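Local coordinates for E3 SUMO-protein ligase SIZ2 (Saccharomyces cerevisiae, PDB 6U75) that acts as a SUMO E3 ligase of the PIAS family, probably promoting transfer of SUMO to septins and other substrates, through a PINIT domain and a zinc-binding SP-RING, at residues F34-K38 / S39-L43; K45-K48 / S49-L52; I233-D236 / Q237-I240. All blocks are in the same frame, centred on the assembly; numbering follows the deposited sequence.

Interaction 1 of 3, residues F34-K38 / S39-L43; sequences FKVSK and SNHDL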
ATOM      1  N   PHE A  34       6.605  -3.089 -27.418  1.00 45.85           N
ATOM      2  CA  PHE A  34       7.349  -4.214 -26.868  1.00 40.58           C
ATOM      3  C   PHE A  34       6.534  -5.489 -27.013  1.00 38.97           C
ATOM      4  O   PHE A  34       5.308  -5.459 -27.146  1.00 37.20           O
ATOM      5  CB  PHE A  34       7.737  -3.981 -25.401  1.00 35.00           C
ATOM      6  CG  PHE A  34       6.570  -3.885 -24.465  1.00 42.46           C
ATOM      7  CD1 PHE A  34       6.035  -5.023 -23.884  1.00 39.01           C
ATOM      8  CD2 PHE A  34       6.021  -2.654 -24.146  1.00 46.17           C
ATOM      9  CE1 PHE A  34       4.965  -4.937 -23.014  1.00 33.25           C
ATOM     10  CE2 PHE A  34       4.952  -2.561 -23.277  1.00 44.39           C
ATOM     11  CZ  PHE A  34       4.422  -3.704 -22.710  1.00 46.06           C
ATOM     12  N   LYS A  35       7.249  -6.610 -26.998  1.00 37.37           N
ATOM     13  CA  LYS A  35       6.662  -7.938 -27.063  1.00 36.36           C
ATOM     14  C   LYS A  35       6.865  -8.648 -25.733  1.00 25.83           C
ATOM     15  O   LYS A  35       7.814  -8.364 -24.997  1.00 31.15           O
ATOM     16  CB  LYS A  35       7.291  -8.761 -28.193  1.00 41.32           C
ATOM     17  CG  LYS A  35       7.206  -8.098 -29.559  1.00 49.73           C
ATOM     18  CD  LYS A  35       8.073  -8.803 -30.596  1.00 46.23           C
ATOM     19  CE  LYS A  35       7.374 -10.010 -31.201  1.00 50.25           C
ATOM     20  NZ  LYS A  35       6.210  -9.615 -32.042  1.00 49.29           N
ATOM     21  N   VAL A  36       5.958  -9.570 -25.428  1.00 26.55           N
ATOM     22  CA  VAL A  36       6.048 -10.409 -24.240  1.00 25.70           C
ATOM     23  C   VAL A  36       6.212 -11.842 -24.722  1.00 31.38           C
ATOM     24  O   VAL A  36       5.270 -12.435 -25.264  1.00 33.79           O
ATOM     25  CB  VAL A  36       4.822 -10.260 -23.331  1.00 38.25           C
ATOM     26  CG1 VAL A  36       4.901 -11.240 -22.168  1.00 37.05           C
ATOM     27  CG2 VAL A  36       4.718  -8.829 -22.822  1.00 27.41           C
ATOM     28  N   SER A  37       7.407 -12.398 -24.526  1.00 42.61           N
ATOM     29  CA  SER A  37       7.746 -13.724 -25.026  1.00 27.23           C
ATOM     30  C   SER A  37       6.696 -14.760 -24.654  1.00 37.06           C
ATOM     31  O   SER A  37       5.912 -14.558 -23.720  1.00 34.71           O
ATOM     32  CB  SER A  37       9.108 -14.159 -24.483  1.00 31.07           C
ATOM     33  OG  SER A  37       9.053 -14.347 -23.079  1.00 39.38           O
ATOM     34  N   LYS A  38       6.678 -15.878 -25.384  1.00 43.33           N
ATOM     35  CA  LYS A  38       5.761 -16.962 -25.055  1.00 45.07           C
ATOM     36  C   LYS A  38       6.123 -17.610 -23.725  1.00 43.67           C
ATOM     37  O   LYS A  38       5.241 -18.119 -23.024  1.00 43.29           O
ATOM     38  CB  LYS A  38       5.763 -18.000 -26.178  1.00 48.97           C
ATOM     39  CG  LYS A  38       4.517 -18.869 -26.234  1.00 54.40           C
ATOM     40  CD  LYS A  38       4.714 -20.191 -25.515  1.00 60.57           C
ATOM     41  CE  LYS A  38       3.466 -21.056 -25.607  1.00 58.88           C
ATOM     42  NZ  LYS A  38       3.636 -22.368 -24.924  1.00 73.69           N
ATOM     43  N   SER A  39       7.408 -17.598 -23.357  1.00 31.49           N
ATOM     44  CA  SER A  39       7.804 -18.129 -22.057  1.00 42.82           C
ATOM     45  C   SER A  39       7.220 -17.298 -20.922  1.00 39.94           C
ATOM     46  O   SER A  39       6.762 -17.845 -19.914  1.00 35.70           O
ATOM     47  CB  SER A  39       9.328 -18.184 -21.954  1.00 49.99           C
ATOM     48  OG  SER A  39       9.851 -19.276 -22.691  1.00 56.58           O
ATOM     49  N   ASN A  40       7.221 -15.971 -21.067  1.00 36.19           N
ATOM     50  CA  ASN A  40       6.620 -15.126 -20.040  1.00 34.32           C
ATOM     51  C   ASN A  40       5.103 -15.282 -20.003  1.00 27.91           C
ATOM     52  O   ASN A  40       4.498 -15.185 -18.929  1.00 37.91           O
ATOM     53  CB  ASN A  40       7.014 -13.668 -20.271  1.00 36.68           C
ATOM     54  CG  ASN A  40       8.465 -13.397 -19.911  1.00 26.88           C
ATOM     55  OD1 ASN A  40       8.981 -13.924 -18.925  1.00 30.82           O
ATOM     56  ND2 ASN A  40       9.131 -12.573 -20.709  1.00 38.06           N
ATOM     57  N   HIS A  41       4.472 -15.540 -21.149  1.00 31.28           N
ATOM     58  CA  HIS A  41       3.050 -15.874 -21.144  1.00 35.85           C
ATOM     59  C   HIS A  41       2.799 -17.167 -20.377  1.00 35.56           C
ATOM     60  O   HIS A  41       1.866 -17.257 -19.568  1.00 42.54           O
ATOM     61  CB  HIS A  41       2.535 -15.991 -22.578  1.00 34.89           C
ATOM     62  CG  HIS A  41       2.032 -14.702 -23.147  1.00 41.49           C
ATOM     63  ND1 HIS A  41       0.697 -14.356 -23.136  1.00 47.68           N
ATOM     64  CD2 HIS A  41       2.682 -13.675 -23.744  1.00 31.73           C
ATOM     65  CE1 HIS A  41       0.547 -13.172 -23.703  1.00 37.79           C
ATOM     66  NE2 HIS A  41       1.736 -12.739 -24.081  1.00 36.93           N
ATOM     67  N   ASP A  42       3.623 -18.188 -20.627  1.00 38.78           N
ATOM     68  CA  ASP A  42       3.488 -19.441 -19.891  1.00 41.69           C
ATOM     69  C   ASP A  42       3.701 -19.221 -18.400  1.00 40.68           C
ATOM     70  O   ASP A  42       3.045 -19.858 -17.569  1.00 44.63           O
ATOM     71  CB  ASP A  42       4.482 -20.475 -20.420  1.00 37.40           C
ATOM     72  CG  ASP A  42       4.209 -20.866 -21.859  1.00 40.28           C
ATOM     73  OD1 ASP A  42       3.054 -20.718 -22.311  1.00 57.55           O
ATOM     74  OD2 ASP A  42       5.150 -21.326 -22.538  1.00 40.62           O
ATOM     75  N   LEU A  43       4.620 -18.325 -18.042  1.00 33.55           N
ATOM     76  CA  LEU A  43       4.847 -18.028 -16.633  1.00 33.47           C
ATOM     77  C   LEU A  43       3.629 -17.351 -16.013  1.00 44.07           C
ATOM     78  O   LEU A  43       3.213 -17.708 -14.904  1.00 39.06           O
ATOM     79  CB  LEU A  43       6.090 -17.154 -16.481  1.00 28.54           C
ATOM     80  CG  LEU A  43       6.491 -16.805 -15.048  1.00 53.41           C
ATOM     81  CD1 LEU A  43       6.839 -18.063 -14.266  1.00 38.75           C
ATOM     82  CD2 LEU A  43       7.655 -15.827 -15.051  1.00 41.12           C
TER

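Interaction 2 of 3, residues K45-K48 / S49-L52; sequences KSNK and SYKL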
ATOM      1  N   LYS A  45       0.632 -17.758 -16.959  1.00 44.03           N
ATOM      2  CA  LYS A  45      -0.377 -18.805 -16.845  1.00 48.33           C
ATOM      3  C   LYS A  45      -0.031 -19.835 -15.776  1.00 46.19           C
ATOM      4  O   LYS A  45      -0.919 -20.570 -15.332  1.00 36.90           O
ATOM      5  CB  LYS A  45      -0.564 -19.490 -18.200  1.00 42.98           C
ATOM      6  CG  LYS A  45      -1.340 -18.642 -19.198  1.00 67.75           C
ATOM      7  CD  LYS A  45      -0.855 -18.840 -20.626  1.00 53.12           C
ATOM      8  CE  LYS A  45      -1.635 -17.964 -21.599  1.00 64.13           C
ATOM      9  NZ  LYS A  45      -1.625 -16.523 -21.209  1.00 55.04           N
ATOM     10  N   SER A  46       1.230 -19.896 -15.344  1.00 33.86           N
ATOM     11  CA  SER A  46       1.646 -20.908 -14.381  1.00 30.08           C
ATOM     12  C   SER A  46       1.163 -20.606 -12.970  1.00 44.45           C
ATOM     13  O   SER A  46       1.141 -21.513 -12.131  1.00 50.15           O
ATOM     14  CB  SER A  46       3.171 -21.034 -14.375  1.00 38.61           C
ATOM     15  OG  SER A  46       3.770 -19.960 -13.670  1.00 34.77           O
ATOM     16  N   ASN A  47       0.784 -19.362 -12.684  1.00 51.00           N
ATOM     17  CA  ASN A  47       0.370 -18.983 -11.341  1.00 46.56           C
ATOM     18  C   ASN A  47      -0.681 -17.889 -11.439  1.00 35.51           C
ATOM     19  O   ASN A  47      -0.461 -16.868 -12.097  1.00 39.21           O
ATOM     20  CB  ASN A  47       1.570 -18.508 -10.511  1.00 51.49           C
ATOM     21  CG  ASN A  47       1.258 -18.422  -9.031  1.00 41.10           C
ATOM     22  OD1 ASN A  47       0.135 -18.104  -8.637  1.00 42.29           O
ATOM     23  ND2 ASN A  47       2.252 -18.708  -8.201  1.00 46.71           N
ATOM     24  N   LYS A  48      -1.818 -18.108 -10.776  1.00 48.71           N
ATOM     25  CA  LYS A  48      -2.935 -17.176 -10.862  1.00 42.36           C
ATOM     26  C   LYS A  48      -2.606 -15.818 -10.259  1.00 37.64           C
ATOM     27  O   LYS A  48      -3.276 -14.831 -10.584  1.00 39.43           O
ATOM     28  CB  LYS A  48      -4.161 -17.765 -10.159  1.00 42.81           C
ATOM     29  CG  LYS A  48      -4.535 -19.173 -10.618  1.00 63.66           C
ATOM     30  CD  LYS A  48      -4.971 -20.056  -9.451  1.00 69.23           C
ATOM     31  CE  LYS A  48      -3.813 -20.393  -8.514  1.00 68.76           C
ATOM     32  NZ  LYS A  48      -2.685 -21.082  -9.206  1.00 53.41           N
ATOM     33  N   SER A  49      -1.601 -15.744  -9.389  1.00 40.31           N
ATOM     34  CA  SER A  49      -1.244 -14.506  -8.713  1.00 37.03           C
ATOM     35  C   SER A  49      -0.212 -13.686  -9.475  1.00 31.03           C
ATOM     36  O   SER A  49       0.230 -12.652  -8.965  1.00 37.36           O
ATOM     37  CB  SER A  49      -0.713 -14.809  -7.309  1.00 38.21           C
ATOM     38  OG  SER A  49      -1.722 -15.381  -6.495  1.00 62.39           O
ATOM     39  N   TYR A  50       0.183 -14.115 -10.671  1.00 24.97           N
ATOM     40  CA  TYR A  50       1.166 -13.385 -11.461  1.00 33.06           C
ATOM     41  C   TYR A  50       0.459 -12.437 -12.420  1.00 26.17           C
ATOM     42  O   TYR A  50      -0.427 -12.848 -13.175  1.00 35.41           O
ATOM     43  CB  TYR A  50       2.067 -14.346 -12.241  1.00 33.88           C
ATOM     44  CG  TYR A  50       3.049 -15.130 -11.389  1.00 33.01           C
ATOM     45  CD1 TYR A  50       3.107 -14.958 -10.011  1.00 40.58           C
ATOM     46  CD2 TYR A  50       3.925 -16.036 -11.971  1.00 34.77           C
ATOM     47  CE1 TYR A  50       4.004 -15.673  -9.238  1.00 38.10           C
ATOM     48  CE2 TYR A  50       4.826 -16.752 -11.207  1.00 37.35           C
ATOM     49  CZ  TYR A  50       4.862 -16.567  -9.842  1.00 45.64           C
ATOM     50  OH  TYR A  50       5.757 -17.278  -9.076  1.00 40.71           O
ATOM     51  N   LYS A  51       0.862 -11.168 -12.386  1.00 24.84           N
ATOM     52  CA  LYS A  51       0.309 -10.137 -13.249  1.00 32.30           C
ATOM     53  C   LYS A  51       1.447  -9.332 -13.862  1.00 26.64           C
ATOM     54  O   LYS A  51       2.565  -9.306 -13.346  1.00 26.80           O
ATOM     55  CB  LYS A  51      -0.632  -9.195 -12.480  1.00 29.95           C
ATOM     56  CG  LYS A  51      -1.782  -9.885 -11.756  1.00 36.67           C
ATOM     57  CD  LYS A  51      -2.678 -10.659 -12.710  1.00 44.59           C
ATOM     58  CE  LYS A  51      -4.061 -10.885 -12.120  1.00 45.02           C
ATOM     59  NZ  LYS A  51      -4.958  -9.721 -12.360  1.00 63.58           N
ATOM     60  N   LEU A  52       1.151  -8.669 -14.977  1.00 25.93           N
ATOM     61  CA  LEU A  52       2.101  -7.775 -15.633  1.00 26.02           C
ATOM     62  C   LEU A  52       1.761  -6.347 -15.226  1.00 26.70           C
ATOM     63  O   LEU A  52       0.719  -5.814 -15.619  1.00 32.42           O
ATOM     64  CB  LEU A  52       2.060  -7.940 -17.149  1.00 26.98           C
ATOM     65  CG  LEU A  52       2.994  -7.001 -17.917  1.00 32.80           C
ATOM     66  CD1 LEU A  52       4.441  -7.232 -17.509  1.00 34.82           C
ATOM     67  CD2 LEU A  52       2.828  -7.170 -19.419  1.00 29.59           C
TER

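Interaction 3 of 3, residues I233-D236 / Q237-I240; sequences IKFD and QLKI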
ATOM      1  N   ILE A 233       4.778   4.343   8.894  1.00 49.00           N
ATOM      2  CA  ILE A 233       5.024   2.985   9.351  1.00 50.12           C
ATOM      3  C   ILE A 233       5.212   2.090   8.132  1.00 48.79           C
ATOM      4  O   ILE A 233       5.033   2.508   6.987  1.00 44.46           O
ATOM      5  CB  ILE A 233       3.893   2.454  10.252  1.00 49.49           C
ATOM      6  CG1 ILE A 233       2.543   2.552   9.537  1.00 46.30           C
ATOM      7  CG2 ILE A 233       3.857   3.225  11.560  1.00 49.93           C
ATOM      8  CD1 ILE A 233       1.402   1.936  10.314  1.00 37.91           C
ATOM      9  N   LYS A 234       5.582   0.840   8.396  1.00 46.29           N
ATOM     10  CA  LYS A 234       5.841  -0.139   7.353  1.00 45.71           C
ATOM     11  C   LYS A 234       5.097  -1.426   7.676  1.00 38.12           C
ATOM     12  O   LYS A 234       4.749  -1.698   8.828  1.00 32.00           O
ATOM     13  CB  LYS A 234       7.345  -0.402   7.202  1.00 51.82           C
ATOM     14  CG  LYS A 234       8.122   0.817   6.716  1.00 51.85           C
ATOM     15  CD  LYS A 234       9.455   0.980   7.433  1.00 59.14           C
ATOM     16  CE  LYS A 234      10.502   0.010   6.915  1.00 70.11           C
ATOM     17  NZ  LYS A 234      11.789   0.148   7.654  1.00 72.36           N
ATOM     18  N   PHE A 235       4.857  -2.220   6.630  1.00 35.46           N
ATOM     19  CA  PHE A 235       4.024  -3.409   6.773  1.00 33.32           C
ATOM     20  C   PHE A 235       4.544  -4.333   7.868  1.00 33.11           C
ATOM     21  O   PHE A 235       3.760  -4.879   8.653  1.00 41.08           O
ATOM     22  CB  PHE A 235       3.949  -4.151   5.440  1.00 31.90           C
ATOM     23  CG  PHE A 235       3.216  -5.457   5.516  1.00 28.97           C
ATOM     24  CD1 PHE A 235       1.854  -5.488   5.754  1.00 32.34           C
ATOM     25  CD2 PHE A 235       3.888  -6.655   5.346  1.00 26.85           C
ATOM     26  CE1 PHE A 235       1.177  -6.687   5.826  1.00 35.68           C
ATOM     27  CE2 PHE A 235       3.216  -7.856   5.416  1.00 39.28           C
ATOM     28  CZ  PHE A 235       1.858  -7.873   5.656  1.00 40.46           C
ATOM     29  N   ASP A 236       5.862  -4.522   7.940  1.00 44.88           N
ATOM     30  CA  ASP A 236       6.432  -5.465   8.894  1.00 39.08           C
ATOM     31  C   ASP A 236       6.371  -4.971  10.333  1.00 38.31           C
ATOM     32  O   ASP A 236       6.686  -5.742  11.245  1.00 43.63           O
ATOM     33  CB  ASP A 236       7.880  -5.776   8.514  1.00 51.96           C
ATOM     34  CG  ASP A 236       7.990  -6.495   7.183  1.00 72.46           C
ATOM     35  OD1 ASP A 236       7.090  -7.302   6.866  1.00 57.50           O
ATOM     36  OD2 ASP A 236       8.973  -6.251   6.453  1.00 96.12           O
ATOM     37  N   GLN A 237       5.977  -3.719  10.564  1.00 43.96           N
ATOM     38  CA  GLN A 237       5.813  -3.212  11.921  1.00 39.87           C
ATOM     39  C   GLN A 237       4.426  -3.476  12.490  1.00 41.79           C
ATOM     40  O   GLN A 237       4.241  -3.366  13.706  1.00 37.74           O
ATOM     41  CB  GLN A 237       6.088  -1.705  11.962  1.00 38.50           C
ATOM     42  CG  GLN A 237       7.508  -1.322  11.584  1.00 49.99           C
ATOM     43  CD  GLN A 237       7.723   0.178  11.582  1.00 55.59           C
ATOM     44  OE1 GLN A 237       6.925   0.933  12.136  1.00 66.83           O
ATOM     45  NE2 GLN A 237       8.805   0.618  10.949  1.00 51.68           N
ATOM     46  N   LEU A 238       3.456  -3.820  11.645  1.00 44.27           N
ATOM     47  CA  LEU A 238       2.092  -4.036  12.109  1.00 43.71           C
ATOM     48  C   LEU A 238       2.019  -5.280  12.984  1.00 36.94           C
ATOM     49  O   LEU A 238       2.504  -6.349  12.602  1.00 46.58           O
ATOM     50  CB  LEU A 238       1.145  -4.175  10.919  1.00 44.78           C
ATOM     51  CG  LEU A 238       1.079  -2.979   9.968  1.00 38.73           C
ATOM     52  CD1 LEU A 238       0.226  -3.307   8.754  1.00 36.09           C
ATOM     53  CD2 LEU A 238       0.540  -1.755  10.685  1.00 37.41           C
ATOM     54  N   LYS A 239       1.409  -5.138  14.159  1.00 31.18           N
ATOM     55  CA  LYS A 239       1.193  -6.264  15.055  1.00 44.68           C
ATOM     56  C   LYS A 239      -0.109  -6.045  15.812  1.00 28.28           C
ATOM     57  O   LYS A 239      -0.549  -4.908  16.004  1.00 24.91           O
ATOM     58  CB  LYS A 239       2.364  -6.440  16.032  1.00 42.24           C
ATOM     59  CG  LYS A 239       3.711  -6.596  15.340  1.00 50.49           C
ATOM     60  CD  LYS A 239       4.797  -7.111  16.274  1.00 47.29           C
ATOM     61  CE  LYS A 239       5.072  -6.147  17.416  1.00 63.17           C
ATOM     62  NZ  LYS A 239       6.534  -6.004  17.674  1.00 72.43           N
ATOM     63  N   ILE A 240      -0.725  -7.147  16.230  1.00 38.87           N
ATOM     64  CA  ILE A 240      -1.984  -7.088  16.963  1.00 29.11           C
ATOM     65  C   ILE A 240      -1.712  -6.667  18.399  1.00 39.50           C
ATOM     66  O   ILE A 240      -0.686  -7.030  18.989  1.00 51.53           O
ATOM     67  CB  ILE A 240      -2.706  -8.447  16.912  1.00 39.59           C
ATOM     68  CG1 ILE A 240      -3.063  -8.821  15.469  1.00 32.30           C
ATOM     69  CG2 ILE A 240      -3.953  -8.418  17.784  1.00 37.20           C
ATOM     70  CD1 ILE A 240      -4.093  -7.911  14.825  1.00 39.48           C
TER

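Interaction 1 of 3, residues F34-K38 / S39-L43
Val36 and His41 meet on the buried side of this helix start. The valine methyl CG1 reaches His41 CD2 at 3.7 Å. It lies anti to the backbone N (chi1 175°), which also brings it to Asn40 CB at 3.7 Å. The imidazole turns an edge to the backbone, with Val36 O and Ser37 O near its plane. Val36 O lies 3.2 Å from His41 CD2.

Ser37 is the N-cap. Its OG sits between its own backbone N and carbonyl carbon (chi1 66°) and accepts from Asn40 N at 3.2 Å. This satisfies an amide of the first turn, for which no preceding helical turn supplies an acceptor. His41 N bonds to Ser37 O and Asp42 N to Lys38 O, so the regular helical pattern starts at once.

The outer side is more exposed, and its contacts are polar. There Lys38 bends at chi2 and lays CD and CE beside the Asp42 carboxylate. It forms a salt bridge with Asp42, NZ donating to the syn lone pair of OD2 at 3.0 Å; the bond to OD1 is weak.

Within the PINIT domain, this corner joins strand 28-34 to helix 38-46. Asn40 and Leu43 rest on strand 12-21, while His41 and Lys38 touch Pro113 in a loop.

Interaction 2 of 3, residues K45-K48 / S49-L52
Asn47 lays its CB on one face of the Tyr50 ring, and its amide leans out over the edge. The chain here leaves a helix and enters a strand. CB sits over the ring centre, 3.6 Å from the centroid and only 5° off the ring normal. This is a CH-pi contact. CG comes next, anti to the backbone N, and stands above the rim at 3.9 Å from Tyr50 CE1. The amide then divides. ND2 runs out past the CE1-CZ side of the ring, 3.7 Å from Tyr50 CE1. The amide and ring planes are 28° apart and stacked. OD1 turns back to the chain and accepts from Ser49 N at 3.0 Å, with a nearly straight N-H...O angle of 173°. That donor stands above the amide carbonyl plane.

Residues 47 to 50 form a type I beta turn. Tyr50 N closes it on Asn47 O at 3.2 Å. Asn47 at the first position also uses OD1 to bond the amide two residues on, as in an Asx turn. The turn links helix 38-46 to strand 50-58 of the PINIT domain.

Elsewhere the Tyr50 side chain packs on Leu43 and Leu44 of the helix and on Ile11. It also touches Glu138 of strand 130-139. Ser46 OG lies 4.2 Å from Tyr50 CE2, but its hydrogen bond goes to Leu43 O. The outer side of the turn carries Lys48, which is exposed.

Interaction 3 of 3, residues I233-D236 / Q237-I240
Lys234 and Gln237 are joined through the backbone, with Lys234 O accepting from Gln237 N at 2.9 Å. One residue further on, Phe235 O takes Leu238 N at 3.2 Å. Each bond spans three residues and winds the chain into a short 3-10 turn. Phe235 O has a second donor, Arg152 NH1, which also bonds Leu238 O. Arg152 thus bridges the two carbonyls while making a cation-pi contact with the Phe235 ring.

This turn belongs to the SP-RING, a RING-like zinc finger that here binds one zinc ion through Cys203, His205, Cys226 and Cys229. It leads into strand 239-240, an edge strand of a three-stranded antiparallel sheet. Ile233 lies close to the metal site, its side chain about 4 Å from that of Cys226.

Gln237 runs extended beyond CG, back over the start of the turn. Its amide meets carbon atoms across the contact. NE2 lies 3.6 Å from Lys234 CD, and OE1 is 3.9 Å from Ile233 CG2; these are packing contacts. On the apolar side Leu238 packs against both Ile233 and Phe235, one methyl to each. Its CD2 touches Ile233 CD1 at 3.8 Å, and its CD1 meets Phe235 CD1 at 4.1 Å. At the start of the strand, Lys239 NZ forms a salt bridge with Asp201.

Overall arrangement
All three contacts are local and follow in series along the chain; none nests within or crosses another. Interaction 1 turns the end of strand 28-34 into helix 38-46. Interaction 2 then closes the turn from the end of that helix into strand 50-58. The two share the helix and touch, with Leu43 O 3.5 Å from Tyr50 CD2. Together they tie the helix to two different sheets of the PINIT domain. Interaction 3 comes much later, in the SP-RING, where it carries the chain from beside the zinc site into strand 239-240. Its centre is about 36 Å from that of interaction 1 and about 27 Å from that of interaction 2.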